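Local coordinates for putative endo-1,4-beta-xylanase (Bacteroides thetaiotaomicron VPI-5482, PDB 5MSX), which probably hydrolyses glycosidic bonds as a family 43 glycoside hydrolase, consistent with an arabinofuranosidase acting on plant pectin, at residues 377-382 / 454-459. Numbering follows the deposited sequence.
With CA (calcium ion), chain T.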
# COMPACT_ATOMS: atom_id res chain seq x y z
N PRO C 377 37.73 20.63 -30.57
CA PRO C 377 38.72 20.60 -29.50
C PRO C 377 39.16 19.17 -29.26
O PRO C 377 38.36 18.25 -29.46
CB PRO C 377 37.96 21.14 -28.28
CG PRO C 377 36.52 21.12 -28.64
CD PRO C 377 36.46 21.23 -30.13
N TRP C 378 40.41 18.97 -28.88
CA TRP C 378 40.89 17.62 -28.68
C TRP C 378 41.91 17.53 -27.57
O TRP C 378 42.53 18.52 -27.17
CB TRP C 378 41.46 17.05 -30.00
CG TRP C 378 42.54 17.90 -30.61
CD1 TRP C 378 42.40 18.76 -31.66
CD2 TRP C 378 43.92 17.95 -30.22
NE1 TRP C 378 43.60 19.35 -31.94
CE2 TRP C 378 44.55 18.87 -31.07
CE3 TRP C 378 44.68 17.31 -29.23
CZ2 TRP C 378 45.92 19.19 -30.96
CZ3 TRP C 378 46.03 17.62 -29.11
CH2 TRP C 378 46.64 18.56 -29.97
N ILE C 379 42.06 16.30 -27.07
CA ILE C 379 43.04 15.97 -26.03
C ILE C 379 43.66 14.63 -26.39
O ILE C 379 42.99 13.78 -26.98
CB ILE C 379 42.36 15.95 -24.62
CG1 ILE C 379 43.37 15.63 -23.52
CG2 ILE C 379 41.17 15.00 -24.57
CD1 ILE C 379 42.92 16.05 -22.12
N VAL C 380 44.92 14.43 -26.02
CA VAL C 380 45.68 13.24 -26.35
C VAL C 380 46.30 12.66 -25.10
O VAL C 380 46.99 13.37 -24.39
CB VAL C 380 46.85 13.59 -27.32
CG1 VAL C 380 47.95 12.52 -27.32
CG2 VAL C 380 46.35 13.84 -28.73
N ALA C 381 46.11 11.37 -24.88
CA ALA C 381 46.82 10.66 -23.85
C ALA C 381 47.98 9.89 -24.50
O ALA C 381 47.78 9.20 -25.51
CB ALA C 381 45.89 9.71 -23.13
N ASP C 382 49.16 10.02 -23.89
CA ASP C 382 50.37 9.33 -24.29
C ASP C 382 50.77 8.32 -23.22
O ASP C 382 51.38 8.68 -22.19
CB ASP C 382 51.52 10.34 -24.51
CG ASP C 382 52.84 9.68 -25.01
OD1 ASP C 382 52.92 8.45 -25.20
OD2 ASP C 382 53.80 10.41 -25.23
N TRP C 454 36.29 15.65 -16.70
CA TRP C 454 36.61 15.36 -15.29
C TRP C 454 37.61 14.21 -15.11
O TRP C 454 38.60 14.32 -14.39
CB TRP C 454 35.34 15.01 -14.50
CG TRP C 454 34.30 16.06 -14.39
CD1 TRP C 454 33.12 16.10 -15.05
CD2 TRP C 454 34.33 17.22 -13.54
NE1 TRP C 454 32.40 17.20 -14.67
CE2 TRP C 454 33.13 17.92 -13.76
CE3 TRP C 454 35.27 17.74 -12.64
CZ2 TRP C 454 32.83 19.13 -13.11
CZ3 TRP C 454 34.99 18.92 -12.00
CH2 TRP C 454 33.77 19.60 -12.21
N GLU C 455 37.32 13.08 -15.76
CA GLU C 455 38.15 11.87 -15.62
C GLU C 455 38.13 11.05 -16.90
O GLU C 455 37.08 10.90 -17.53
CB GLU C 455 37.70 10.96 -14.45
CG GLU C 455 38.25 11.37 -13.07
CD GLU C 455 39.78 11.51 -13.07
OE1 GLU C 455 40.45 10.53 -13.45
OE2 GLU C 455 40.31 12.59 -12.74
N TRP C 456 39.29 10.52 -17.27
CA TRP C 456 39.44 9.70 -18.47
C TRP C 456 40.26 8.51 -18.05
O TRP C 456 41.46 8.63 -17.78
CB TRP C 456 40.10 10.49 -19.61
CG TRP C 456 40.30 9.75 -20.92
CD1 TRP C 456 39.71 8.58 -21.33
CD2 TRP C 456 41.15 10.17 -22.01
NE1 TRP C 456 40.16 8.23 -22.58
CE2 TRP C 456 41.03 9.19 -23.03
CE3 TRP C 456 42.00 11.26 -22.21
CZ2 TRP C 456 41.73 9.29 -24.24
CZ3 TRP C 456 42.69 11.36 -23.42
CH2 TRP C 456 42.55 10.37 -24.42
N ASN C 457 39.59 7.38 -17.94
CA ASN C 457 40.23 6.15 -17.44
C ASN C 457 40.44 5.21 -18.61
O ASN C 457 39.53 4.99 -19.42
CB ASN C 457 39.36 5.48 -16.38
CG ASN C 457 39.16 6.35 -15.15
OD1 ASN C 457 40.02 7.11 -14.76
ND2 ASN C 457 38.01 6.24 -14.55
N ILE C 458 41.65 4.69 -18.68
CA ILE C 458 42.10 3.80 -19.74
C ILE C 458 42.47 2.49 -19.08
O ILE C 458 43.23 2.47 -18.11
CB ILE C 458 43.31 4.42 -20.47
CG1 ILE C 458 42.84 5.66 -21.24
CG2 ILE C 458 43.98 3.39 -21.38
CD1 ILE C 458 43.90 6.37 -22.06
N TYR C 459 41.91 1.40 -19.58
CA TYR C 459 42.16 0.07 -19.04
C TYR C 459 42.72 -0.82 -20.15
O TYR C 459 43.40 -1.79 -19.86
CB TYR C 459 40.86 -0.55 -18.49
CG TYR C 459 40.13 0.28 -17.44
CD1 TYR C 459 40.45 0.16 -16.09
CD2 TYR C 459 39.12 1.17 -17.80
CE1 TYR C 459 39.78 0.90 -15.12
CE2 TYR C 459 38.44 1.93 -16.84
CZ TYR C 459 38.77 1.79 -15.50
OH TYR C 459 38.10 2.54 -14.56
CA CA T . 40.10 15.16 -12.68
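The core of the F5/8 type C beta-sandwich is packed here by W456, which reaches from strand 455-458 to I379 and A381 of strand 378-382. The two strands face each other across the hydrophobic interior. Their axes come within 10.4 Å and lie 38° from parallel. W456 has CG anti to the backbone N (chi1 -180°), which swings the indole across to the other strand, and chi2 near 16° puts the six-membered ring foremost. A381 CB lies 3.6 Å from W456 CZ3 and equally close to CH2. The methyl meets the outer rim of the six-membered ring obliquely. I379 approaches the same ring end with its CG2 branch, 4.1 Å from W456 CZ3. I458 packs beside the indole on the same strand. Its CD1 sits over one face of the ring, offset toward the rim, and is 4.0 Å from A381 CB. L442 and I444 of strand 438-448 and I394 of strand 386-396 also pack on W456. On the chain leading into W456, calcium is bound by W454 O at 2.4 Å and E455 OE2 at 2.6 Å. F357, D360, A362 and S365 complete the site. W454 and E455 form a classic beta bulge opposite Y395. Apolar packing between facing strands, with a calcium site at the sandwich edge, is typical of F5/8 type C (discoidin-like) jelly-roll domains.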